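PDB 2E9Q: 11S globulin subunit beta from Cucurbita maxima, which serves as a seed storage protein, a nutrient reservoir of the 11S globulin family built as a hexamer of two-chain subunits. Local coordinates for residues P337-N342 / P380-V385; R321-R326 / A398-D403; I66-R71 / R239-Q244; A83-F88 / L157-D162. One frame throughout, in Å; residues are numbered along the deposited sequence. Where two conformers were deposited one is given.

Interaction 1. Residues P337-N342 / P380-V385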
# COMPACT_ATOMS: atom_id res chain seq x y z
N PRO A 337 -22.70 -11.50 18.16
CA PRO A 337 -22.43 -10.25 17.46
C PRO A 337 -20.94 -9.96 17.54
O PRO A 337 -20.32 -10.08 18.59
CB PRO A 337 -23.27 -9.22 18.23
CG PRO A 337 -23.52 -9.87 19.57
CD PRO A 337 -23.74 -11.31 19.20
N HIS A 338 -20.37 -9.58 16.41
CA HIS A 338 -18.95 -9.31 16.36
C HIS A 338 -18.63 -8.55 15.08
O HIS A 338 -19.47 -8.41 14.20
CB HIS A 338 -18.18 -10.62 16.31
CG HIS A 338 -18.42 -11.38 15.05
ND1 HIS A 338 -19.52 -12.17 14.85
CD2 HIS A 338 -17.74 -11.38 13.88
CE1 HIS A 338 -19.52 -12.63 13.62
NE2 HIS A 338 -18.45 -12.17 13.00
N TYR A 339 -17.40 -8.08 14.98
CA TYR A 339 -16.96 -7.40 13.79
C TYR A 339 -15.49 -7.72 13.61
O TYR A 339 -14.80 -8.09 14.56
CB TYR A 339 -17.17 -5.89 13.92
CG TYR A 339 -16.33 -5.25 14.99
CD1 TYR A 339 -16.75 -5.22 16.33
CD2 TYR A 339 -15.12 -4.64 14.67
CE1 TYR A 339 -15.98 -4.59 17.30
CE2 TYR A 339 -14.36 -4.03 15.61
CZ TYR A 339 -14.78 -3.99 16.93
OH TYR A 339 -13.98 -3.34 17.84
N THR A 340 -15.00 -7.61 12.38
CA THR A 340 -13.60 -7.88 12.12
C THR A 340 -12.92 -6.54 12.08
O THR A 340 -13.28 -5.66 11.31
CB THR A 340 -13.40 -8.59 10.80
OG1 THR A 340 -14.10 -9.84 10.84
CG2 THR A 340 -11.91 -8.85 10.56
N VAL A 341 -11.91 -6.39 12.92
CA VAL A 341 -11.22 -5.13 13.01
C VAL A 341 -10.27 -4.82 11.87
O VAL A 341 -10.03 -3.66 11.58
CB VAL A 341 -10.47 -5.00 14.36
CG1 VAL A 341 -10.76 -6.22 15.25
CG2 VAL A 341 -8.97 -4.84 14.13
N ASN A 342 -9.74 -5.85 11.22
CA ASN A 342 -8.76 -5.59 10.19
C ASN A 342 -9.00 -6.13 8.79
O ASN A 342 -8.07 -6.16 7.98
CB ASN A 342 -7.40 -6.08 10.68
CG ASN A 342 -7.37 -7.57 10.89
OD1 ASN A 342 -8.40 -8.19 11.15
ND2 ASN A 342 -6.19 -8.16 10.80
N PRO A 380 -18.38 -5.89 5.29
CA PRO A 380 -17.28 -4.92 5.37
C PRO A 380 -16.57 -4.85 6.73
O PRO A 380 -17.16 -5.11 7.79
CB PRO A 380 -17.97 -3.58 5.04
CG PRO A 380 -19.15 -3.99 4.21
CD PRO A 380 -19.64 -5.23 4.91
N GLN A 381 -15.29 -4.50 6.66
CA GLN A 381 -14.45 -4.34 7.83
C GLN A 381 -15.16 -3.43 8.84
O GLN A 381 -15.72 -2.38 8.47
CB GLN A 381 -13.12 -3.70 7.40
CG GLN A 381 -12.15 -3.39 8.54
CD GLN A 381 -11.02 -2.45 8.12
OE1 GLN A 381 -10.12 -2.17 8.90
NE2 GLN A 381 -11.07 -1.97 6.87
N ASN A 382 -15.16 -3.86 10.10
CA ASN A 382 -15.75 -3.13 11.23
C ASN A 382 -17.27 -3.14 11.35
O ASN A 382 -17.81 -2.70 12.36
CB ASN A 382 -15.29 -1.67 11.25
CG ASN A 382 -13.79 -1.54 11.34
OD1 ASN A 382 -13.15 -2.14 12.20
ND2 ASN A 382 -13.23 -0.75 10.43
N PHE A 383 -17.97 -3.63 10.34
CA PHE A 383 -19.43 -3.67 10.41
C PHE A 383 -19.83 -4.81 11.36
O PHE A 383 -19.29 -5.92 11.28
CB PHE A 383 -20.05 -3.87 9.01
CG PHE A 383 -20.10 -2.59 8.17
CD1 PHE A 383 -21.13 -2.40 7.23
CD2 PHE A 383 -19.14 -1.58 8.33
CE1 PHE A 383 -21.20 -1.24 6.47
CE2 PHE A 383 -19.21 -0.39 7.56
CZ PHE A 383 -20.24 -0.23 6.63
N VAL A 384 -20.74 -4.51 12.28
CA VAL A 384 -21.19 -5.48 13.27
C VAL A 384 -22.14 -6.50 12.67
O VAL A 384 -23.00 -6.16 11.85
CB VAL A 384 -21.84 -4.77 14.46
CG1 VAL A 384 -22.17 -5.76 15.54
CG2 VAL A 384 -20.87 -3.70 14.99
N VAL A 385 -21.99 -7.75 13.08
CA VAL A 385 -22.82 -8.79 12.51
C VAL A 385 -23.31 -9.87 13.46
O VAL A 385 -22.67 -10.18 14.47
CB VAL A 385 -22.08 -9.47 11.32
CG1 VAL A 385 -20.69 -9.91 11.75
CG2 VAL A 385 -22.87 -10.68 10.82
O HOH W 1 -16.76 -6.78 10.38
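Val-385 lays its CG1 methyl over one face of the His-338 imidazole, a CH-pi contact 3.7 Å from CG1 to the ring centroid and displaced toward the rim on the NE2 side. The two side chains run side by side on the same face of the sheet. With CG set between the backbone N and the carbonyl carbon, the His-338 chi1 of 66° brings the ring alongside Val-385 CG1, and ND1 is hydrogen-bonded to the carbonyl of Ala-336. Beneath them the backbones form an antiparallel hydrogen-bonded pair: His-338 N donates a hydrogen bond to Val-385 O at 3.1 Å, and Val-385 N donates one back to His-338 O at 2.8 Å. The CA of Pro-337 also points its hydrogen at Val-385 O.

Before this pair the partner chain enters its strand from a type II turn, Pro-380 to Phe-383. A water joins the two chains here, accepting from Thr-340 N at 2.8 Å and lying close to the carbonyl oxygens of Pro-380 and Phe-383. At the far end Asn-382 N reaches Thr-340 O at 2.9 Å. Tyr-339 presses CB against Phe-383 O, 3.4 Å away, while its ring crosses the Asn-382 amide with the planes 52° apart; its OH bonds to Gly-142 O of the second subunit, whose Phe-80 stacks on the ring.

His-338 lies near Arg-447 and Val-385 near Lys-387, both magnesium-site residues. The pair belongs to the C-terminal cupin barrel, where strand 334-340 runs between strands 384-390 and 407-409, and strand 353-359 flanks 384-390 on its other edge.

Interaction 2. Residues R321-R326 / A398-D403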
# COMPACT_ATOMS: atom_id res chain seq x y z
N ARG A 321 -1.51 -12.31 1.67
CA ARG A 321 -2.26 -11.39 2.52
C ARG A 321 -3.75 -11.69 2.49
O ARG A 321 -4.59 -10.79 2.38
CB ARG A 321 -2.01 -9.94 2.09
CG ARG A 321 -0.55 -9.59 1.94
CD ARG A 321 -0.32 -8.09 1.97
NE ARG A 321 0.97 -7.71 1.39
CZ ARG A 321 2.13 -8.28 1.69
NH1 ARG A 321 2.18 -9.27 2.57
NH2 ARG A 321 3.25 -7.86 1.11
N LEU A 322 -4.08 -12.97 2.61
CA LEU A 322 -5.47 -13.42 2.62
C LEU A 322 -5.55 -14.54 3.65
O LEU A 322 -4.53 -15.12 4.02
CB LEU A 322 -5.87 -13.96 1.24
CG LEU A 322 -5.74 -13.07 0.00
CD1 LEU A 322 -6.12 -13.89 -1.22
CD2 LEU A 322 -6.64 -11.85 0.11
N SER A 323 -6.76 -14.84 4.10
CA SER A 323 -7.00 -15.92 5.05
C SER A 323 -8.46 -16.34 4.95
O SER A 323 -9.23 -15.72 4.21
CB SER A 323 -6.60 -15.51 6.48
OG SER A 323 -7.22 -14.32 6.93
N ALA A 324 -8.84 -17.40 5.66
CA ALA A 324 -10.21 -17.90 5.61
C ALA A 324 -10.65 -18.58 6.89
O ALA A 324 -9.83 -19.06 7.69
CB ALA A 324 -10.37 -18.87 4.45
N GLU A 325 -11.97 -18.63 7.07
CA GLU A 325 -12.60 -19.25 8.22
C GLU A 325 -13.72 -20.11 7.65
O GLU A 325 -14.49 -19.65 6.79
CB GLU A 325 -13.20 -18.20 9.17
CG GLU A 325 -12.20 -17.39 9.99
CD GLU A 325 -12.88 -16.41 10.94
OE1 GLU A 325 -12.24 -15.93 11.90
OE2 GLU A 325 -14.08 -16.11 10.72
N ARG A 326 -13.82 -21.36 8.11
CA ARG A 326 -14.85 -22.27 7.66
C ARG A 326 -15.73 -22.51 8.87
O ARG A 326 -15.29 -23.09 9.86
CB ARG A 326 -14.23 -23.58 7.17
CG ARG A 326 -15.14 -24.46 6.30
CD ARG A 326 -16.14 -25.26 7.12
NE ARG A 326 -16.83 -26.26 6.30
CZ ARG A 326 -17.85 -26.00 5.48
NH1 ARG A 326 -18.40 -26.98 4.76
NH2 ARG A 326 -18.35 -24.77 5.41
N ALA A 398 -15.69 -18.34 4.79
CA ALA A 398 -15.54 -16.89 4.76
C ALA A 398 -14.12 -16.45 4.44
O ALA A 398 -13.21 -16.65 5.24
CB ALA A 398 -15.96 -16.32 6.10
N PHE A 399 -13.93 -15.84 3.28
CA PHE A 399 -12.61 -15.37 2.87
C PHE A 399 -12.32 -13.99 3.47
O PHE A 399 -13.19 -13.12 3.50
CB PHE A 399 -12.51 -15.30 1.35
CG PHE A 399 -12.86 -16.58 0.67
CD1 PHE A 399 -14.17 -16.83 0.26
CD2 PHE A 399 -11.89 -17.56 0.45
CE1 PHE A 399 -14.51 -18.04 -0.36
CE2 PHE A 399 -12.21 -18.77 -0.17
CZ PHE A 399 -13.53 -19.01 -0.58
N LYS A 400 -11.09 -13.82 3.95
CA LYS A 400 -10.63 -12.59 4.57
C LYS A 400 -9.61 -11.88 3.69
O LYS A 400 -8.76 -12.53 3.08
CB LYS A 400 -10.00 -12.89 5.93
CG LYS A 400 -10.83 -13.79 6.83
CD LYS A 400 -12.15 -13.16 7.25
CE LYS A 400 -12.93 -14.13 8.11
NZ LYS A 400 -14.20 -13.57 8.64
N THR A 401 -9.69 -10.56 3.63
CA THR A 401 -8.76 -9.76 2.84
C THR A 401 -7.56 -9.32 3.68
O THR A 401 -7.09 -8.19 3.56
CB THR A 401 -9.45 -8.52 2.30
OG1 THR A 401 -9.97 -7.78 3.40
CG2 THR A 401 -10.59 -8.89 1.34
N ASN A 402 -7.09 -10.21 4.55
CA ASN A 402 -5.93 -9.95 5.39
C ASN A 402 -5.32 -11.32 5.73
O ASN A 402 -6.04 -12.33 5.73
CB ASN A 402 -6.35 -9.24 6.68
CG ASN A 402 -5.20 -8.49 7.34
OD1 ASN A 402 -4.93 -7.34 7.00
ND2 ASN A 402 -4.52 -9.15 8.27
N ASP A 403 -4.02 -11.38 6.00
CA ASP A 403 -3.43 -12.68 6.32
C ASP A 403 -3.78 -13.13 7.73
O ASP A 403 -3.50 -14.26 8.11
CB ASP A 403 -1.90 -12.68 6.12
CG ASP A 403 -1.15 -11.75 7.09
OD1 ASP A 403 -1.70 -11.33 8.12
OD2 ASP A 403 0.03 -11.47 6.81
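Ala-398 exchanges two backbone hydrogen bonds with Glu-325; the one from Ala-398 N to Glu-325 O is nearly straight, 2.7 Å long with 177° at the hydrogen. Phe-399 forms the next, non-hydrogen-bonded pair with Ala-324, whose CB comes 4.5 Å from CD2 of the ring. Lys-400 then pairs with Ser-323, its N donating to Ser-323 O at 2.7 Å. Its side chain bends at chi2 (-65°) and turns back along the sheet, crossing Glu-325 obliquely. There CE packs on the carboxylate and NZ makes a weak salt bridge to OE2 at 3.3 Å. NZ also bonds to Ser-345 OG, and Glu-325 OE1 is held by Arg-447, a magnesium-site residue, which places the carboxylate between two cationic groups and would be expected to stabilise its negative charge. A methionine in place of Lys-400 would probably leave Glu-325 OE2 without its cationic mate and Ser-345 OG without this partner.

Thr-401 supports the CD2 methyl of Leu-322 with its CA, 4.0 Å away. Past it the chain curls back, so that Asn-402 O accepts from Ser-323 OG at 2.6 Å, and Asp-403 sets CB 3.8 Å from Arg-321 CA. Strands 323-329 and 393-400 meet as central neighbours in one antiparallel sheet of the C-terminal cupin domain, in the jelly-roll beta-barrel fold that characterises the family.

Interaction 3. Residues I66-R71 / R239-Q244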
# COMPACT_ATOMS: atom_id res chain seq x y z
N ILE A 66 -15.78 -16.75 -7.97
CA ILE A 66 -15.98 -17.64 -9.11
C ILE A 66 -16.22 -19.04 -8.57
O ILE A 66 -15.61 -19.45 -7.58
CB ILE A 66 -14.74 -17.65 -10.00
CG1 ILE A 66 -14.47 -16.23 -10.51
CG2 ILE A 66 -14.90 -18.63 -11.14
CD1 ILE A 66 -13.20 -16.11 -11.31
N ARG A 67 -17.13 -19.78 -9.21
CA ARG A 67 -17.41 -21.15 -8.80
C ARG A 67 -17.24 -22.04 -10.01
O ARG A 67 -17.87 -21.84 -11.06
CB ARG A 67 -18.82 -21.29 -8.22
CG ARG A 67 -19.19 -22.74 -7.84
CD ARG A 67 -20.46 -22.80 -7.00
NE ARG A 67 -21.58 -22.14 -7.68
CZ ARG A 67 -22.70 -21.75 -7.09
NH1 ARG A 67 -23.65 -21.16 -7.80
NH2 ARG A 67 -22.89 -21.94 -5.78
N HIS A 68 -16.36 -23.03 -9.88
CA HIS A 68 -16.11 -23.96 -10.95
C HIS A 68 -16.72 -25.31 -10.62
O HIS A 68 -16.60 -25.81 -9.50
CB HIS A 68 -14.61 -24.13 -11.15
CG HIS A 68 -13.96 -23.00 -11.88
ND1 HIS A 68 -12.78 -22.42 -11.46
CD2 HIS A 68 -14.28 -22.39 -13.04
CE1 HIS A 68 -12.40 -21.50 -12.33
NE2 HIS A 68 -13.30 -21.46 -13.30
N THR A 69 -17.38 -25.90 -11.60
CA THR A 69 -17.98 -27.20 -11.42
C THR A 69 -17.36 -28.07 -12.49
O THR A 69 -17.67 -27.93 -13.68
CB THR A 69 -19.50 -27.13 -11.59
OG1 THR A 69 -20.06 -26.42 -10.47
CG2 THR A 69 -20.09 -28.53 -11.64
N ILE A 70 -16.46 -28.94 -12.07
CA ILE A 70 -15.76 -29.81 -12.99
C ILE A 70 -16.27 -31.23 -12.87
O ILE A 70 -16.26 -31.83 -11.79
CB ILE A 70 -14.25 -29.75 -12.73
CG1 ILE A 70 -13.80 -28.29 -12.75
CG2 ILE A 70 -13.48 -30.56 -13.79
CD1 ILE A 70 -12.40 -28.07 -12.26
N ARG A 71 -16.74 -31.77 -13.99
CA ARG A 71 -17.27 -33.12 -13.99
C ARG A 71 -16.13 -34.12 -14.05
O ARG A 71 -15.01 -33.78 -14.46
CB ARG A 71 -18.17 -33.31 -15.21
CG ARG A 71 -19.28 -32.29 -15.35
CD ARG A 71 -19.76 -32.22 -16.80
NE ARG A 71 -20.71 -31.14 -17.00
CZ ARG A 71 -20.91 -30.53 -18.16
NH1 ARG A 71 -20.21 -30.89 -19.22
NH2 ARG A 71 -21.79 -29.54 -18.25
N ARG A 239 -14.01 -26.17 -26.67
CA ARG A 239 -14.22 -26.74 -25.34
C ARG A 239 -14.23 -25.75 -24.18
O ARG A 239 -14.66 -26.10 -23.08
CB ARG A 239 -13.14 -27.78 -25.05
CG ARG A 239 -13.14 -28.99 -25.97
CD ARG A 239 -11.97 -29.89 -25.64
NE ARG A 239 -10.73 -29.16 -25.83
CZ ARG A 239 -9.55 -29.56 -25.38
NH1 ARG A 239 -8.47 -28.82 -25.60
NH2 ARG A 239 -9.44 -30.69 -24.70
N ASP A 240 -13.78 -24.54 -24.44
CA ASP A 240 -13.68 -23.50 -23.41
C ASP A 240 -12.61 -23.88 -22.37
O ASP A 240 -11.64 -24.56 -22.72
CB ASP A 240 -15.03 -23.25 -22.74
CG ASP A 240 -15.09 -21.88 -22.06
OD1 ASP A 240 -15.03 -21.81 -20.82
OD2 ASP A 240 -15.18 -20.87 -22.79
N ARG A 241 -12.78 -23.48 -21.12
CA ARG A 241 -11.77 -23.72 -20.09
C ARG A 241 -11.70 -25.05 -19.32
O ARG A 241 -10.67 -25.35 -18.70
CB ARG A 241 -11.82 -22.57 -19.09
CG ARG A 241 -12.83 -22.75 -17.98
CD ARG A 241 -13.24 -21.39 -17.41
NE ARG A 241 -13.96 -20.62 -18.42
CZ ARG A 241 -13.66 -19.37 -18.78
NH1 ARG A 241 -12.65 -18.75 -18.19
NH2 ARG A 241 -14.37 -18.76 -19.73
N ILE A 242 -12.77 -25.83 -19.32
CA ILE A 242 -12.77 -27.11 -18.61
C ILE A 242 -12.91 -28.21 -19.67
O ILE A 242 -13.97 -28.34 -20.29
CB ILE A 242 -13.92 -27.18 -17.59
CG1 ILE A 242 -13.86 -25.97 -16.64
CG2 ILE A 242 -13.84 -28.47 -16.79
CD1 ILE A 242 -15.03 -25.89 -15.67
N VAL A 243 -11.85 -28.99 -19.87
CA VAL A 243 -11.88 -30.03 -20.89
C VAL A 243 -11.91 -31.50 -20.43
O VAL A 243 -11.53 -31.84 -19.32
CB VAL A 243 -10.68 -29.87 -21.84
CG1 VAL A 243 -10.64 -28.44 -22.38
CG2 VAL A 243 -9.38 -30.19 -21.10
N GLN A 244 -12.39 -32.36 -21.32
CA GLN A 244 -12.47 -33.79 -21.04
C GLN A 244 -11.10 -34.37 -21.36
O GLN A 244 -10.57 -34.16 -22.45
CB GLN A 244 -13.52 -34.44 -21.95
CG GLN A 244 -13.94 -35.84 -21.52
CD GLN A 244 -14.95 -35.82 -20.40
OE1 GLN A 244 -15.37 -36.86 -19.88
NE2 GLN A 244 -15.37 -34.61 -20.01
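The beta-barrel of the N-terminal cupin domain provides this contact, in which strands 63-70 and 242-244 belong to different sheets and face each other through side chains, with no hydrogen bond between them. Their short axes run almost parallel, 4° apart, at a closest approach of 8.8 Å, a spacing bridged chiefly by Ile-70 and Ile-242.

Ile-242 is the main contributor. Its CG2 methyl touches both CG1 and CG2 of Ile-70, the two isoleucines crossing obliquely. In Ile-242, CG1 lies anti to the carbonyl carbon (chi1 -54°), which, with chi2 extended, sends CD1 across toward the facing strand to pack against the carbonyl oxygen of Thr-69 and CG1 of Ile-70. One face of the His-68 ring is covered by Ile-66 CG2, while the Arg-241 side chain crosses that of His-68 at about a right angle, with ring and guanidinium planes 23° apart and Arg-241 CD near the ring.

The buried Arg-241 bends at chi3, turning its guanidinium back to the preceding Asp-240. Asp-240 OD1 receives both the backbone N of Arg-241, at 2.8 Å, and its NE, the two arriving from the same face of the carboxylate plane. Arg-241 NH1 forms a salt bridge to Glu-187, so two acidic residues flank the guanidinium and would be expected to stabilise its positive charge. A leucine in place of Arg-241 would probably leave Asp-240 and Glu-187 without their shared cationic partner.

Strand 155-162 lies beside strand 63-70, and strand 74-81 beside 242-244. Between the two segments, Ile-242 CG2 approaches Ile-70 CG2 to 3.7 Å.

Interaction 4. Residues A83-F88 / L157-D162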
# COMPACT_ATOMS: atom_id res chain seq x y z
N ALA A 83 -4.27 -11.35 -9.79
CA ALA A 83 -4.66 -11.28 -8.40
C ALA A 83 -4.47 -12.61 -7.67
O ALA A 83 -4.60 -13.67 -8.27
CB ALA A 83 -6.13 -10.84 -8.30
N PRO A 84 -4.15 -12.56 -6.36
CA PRO A 84 -3.95 -13.76 -5.55
C PRO A 84 -5.32 -14.42 -5.35
O PRO A 84 -6.36 -13.74 -5.32
CB PRO A 84 -3.43 -13.21 -4.22
CG PRO A 84 -2.99 -11.81 -4.53
CD PRO A 84 -3.98 -11.35 -5.54
N LYS A 85 -5.31 -15.74 -5.19
CA LYS A 85 -6.55 -16.47 -5.00
C LYS A 85 -6.50 -17.54 -3.92
O LYS A 85 -5.44 -18.12 -3.63
CB LYS A 85 -6.96 -17.18 -6.30
CG LYS A 85 -7.35 -16.28 -7.46
CD LYS A 85 -7.47 -17.12 -8.73
CE LYS A 85 -7.91 -16.28 -9.92
NZ LYS A 85 -8.19 -17.12 -11.11
N LEU A 86 -7.66 -17.79 -3.35
CA LEU A 86 -7.84 -18.82 -2.37
C LEU A 86 -8.95 -19.61 -3.04
O LEU A 86 -9.82 -19.03 -3.70
CB LEU A 86 -8.31 -18.23 -1.04
CG LEU A 86 -7.33 -18.28 0.13
CD1 LEU A 86 -5.88 -18.26 -0.32
CD2 LEU A 86 -7.64 -17.12 1.02
N ILE A 87 -8.90 -20.92 -2.90
CA ILE A 87 -9.89 -21.78 -3.52
C ILE A 87 -10.35 -22.81 -2.53
O ILE A 87 -9.55 -23.65 -2.08
CB ILE A 87 -9.30 -22.50 -4.73
CG1 ILE A 87 -8.92 -21.48 -5.79
CG2 ILE A 87 -10.28 -23.52 -5.26
CD1 ILE A 87 -8.36 -22.07 -7.07
N PHE A 88 -11.62 -22.75 -2.16
CA PHE A 88 -12.15 -23.72 -1.22
C PHE A 88 -12.77 -24.86 -2.00
O PHE A 88 -13.61 -24.63 -2.87
CB PHE A 88 -13.19 -23.09 -0.31
CG PHE A 88 -13.78 -24.04 0.68
CD1 PHE A 88 -13.03 -24.50 1.76
CD2 PHE A 88 -15.09 -24.49 0.53
CE1 PHE A 88 -13.58 -25.38 2.69
CE2 PHE A 88 -15.64 -25.37 1.45
CZ PHE A 88 -14.88 -25.82 2.54
N LEU A 157 -15.46 -25.98 -6.84
CA LEU A 157 -14.46 -25.06 -6.31
C LEU A 157 -14.92 -23.61 -6.14
O LEU A 157 -15.36 -22.96 -7.10
CB LEU A 157 -13.25 -25.07 -7.21
CG LEU A 157 -12.80 -26.48 -7.58
CD1 LEU A 157 -11.82 -26.43 -8.74
CD2 LEU A 157 -12.20 -27.13 -6.35
N ILE A 158 -14.78 -23.09 -4.92
CA ILE A 158 -15.14 -21.72 -4.63
C ILE A 158 -13.86 -20.86 -4.68
O ILE A 158 -13.03 -20.91 -3.78
CB ILE A 158 -15.77 -21.61 -3.23
CG1 ILE A 158 -16.88 -22.66 -3.08
CG2 ILE A 158 -16.30 -20.20 -3.02
CD1 ILE A 158 -17.98 -22.55 -4.14
N VAL A 159 -13.73 -20.10 -5.76
CA VAL A 159 -12.57 -19.25 -6.00
C VAL A 159 -12.73 -17.79 -5.58
O VAL A 159 -13.53 -17.06 -6.16
CB VAL A 159 -12.20 -19.25 -7.48
CG1 VAL A 159 -10.93 -18.43 -7.71
CG2 VAL A 159 -12.05 -20.69 -7.97
N PHE A 160 -11.95 -17.39 -4.58
CA PHE A 160 -11.96 -16.02 -4.08
C PHE A 160 -10.70 -15.31 -4.58
O PHE A 160 -9.57 -15.76 -4.37
CB PHE A 160 -12.01 -16.03 -2.56
CG PHE A 160 -11.83 -14.67 -1.94
CD1 PHE A 160 -10.60 -14.29 -1.43
CD2 PHE A 160 -12.91 -13.79 -1.85
CE1 PHE A 160 -10.44 -13.04 -0.81
CE2 PHE A 160 -12.77 -12.54 -1.24
CZ PHE A 160 -11.53 -12.16 -0.72
N ALA A 161 -10.91 -14.19 -5.27
CA ALA A 161 -9.82 -13.40 -5.81
C ALA A 161 -9.94 -11.98 -5.29
O ALA A 161 -11.03 -11.41 -5.23
CB ALA A 161 -9.89 -13.40 -7.33
N ASP A 162 -8.80 -11.42 -4.90
CA ASP A 162 -8.77 -10.07 -4.36
C ASP A 162 -7.90 -9.18 -5.24
O ASP A 162 -6.68 -9.32 -5.28
CB ASP A 162 -8.23 -10.11 -2.93
CG ASP A 162 -7.92 -8.74 -2.38
OD1 ASP A 162 -8.66 -7.77 -2.67
OD2 ASP A 162 -6.93 -8.65 -1.62
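Ile-87 lies alongside Val-159, both pointing the same way from the sheet, and fits its CG1 against the valine's two methyls, 3.9 Å from CG2. Its branches divide the work: CG1 and CD1 cover Val-159, while CG2, anti to the backbone N, reaches diagonally across to Leu-157 CB, also 3.9 Å away. Next to Ile-87 along the same strand, the extended Lys-85 chain passes obliquely, setting CD 3.8 Å from Val-159 CG1 and CG against the small Ala-161 methyl. Val-159 thus turns its methyls to the notch between the Ile-87 branches and the Lys-85 methylenes, and the short Ala-161 accepts the base of the lysine.

The opposite face carries Leu-86, Phe-88, Ile-158 and Phe-160. Here the closest fit is at the roots: Phe-88 CB meets Ile-158 CB at 4.2 Å, and Ile-158 CG1 stands at the edge of the Phe-88 ring, while the ends of both side chains lead away. They go toward the C-terminal cupin domain, where Phe-399 packs on Leu-86, Phe-88 and Ile-158, and its ring lies almost parallel to that of Phe-160.

The backbones form a regular antiparallel ladder, with reciprocal bonds in the pairs Leu-86/Phe-160 and Phe-88/Ile-158; Ile-158 N to Phe-88 O is 2.8 Å and nearly straight at 174°. Toward Ala-83 the ladder frays, Asp-162 N to Pro-84 O being weak at 3.4 Å. Backbone pairing therefore fixes the register of these buried strands, while their side chains supply largely apolar surfaces; on the Val-159 face Lys-85 contributes its methylenes, and the other face serves the junction between the cupin domains.

How the interactions relate
Interactions 2 and 4 lie in the two cupin domains and press together, their centres 10 Å apart: Phe-399 CD2 lies 3.4 Å from Phe-160 CB, and Leu-322 CB 3.6 Å from Leu-86 CD2. Interaction 3 adjoins interaction 4, since strands 63-70 and 155-162 are neighbours, and links that sheet to strand 242-244 of the facing one; their centres are 15 Å apart. In the C-terminal domain, interaction 1 is nested along the chain inside the loop closed by interaction 2. Those two touch through Asn-342 and Asn-402 and both approach the magnesium-site residue Arg-447. Interactions 1 and 3, 35 Å apart between centres, lie on opposite sides of the chain's centre.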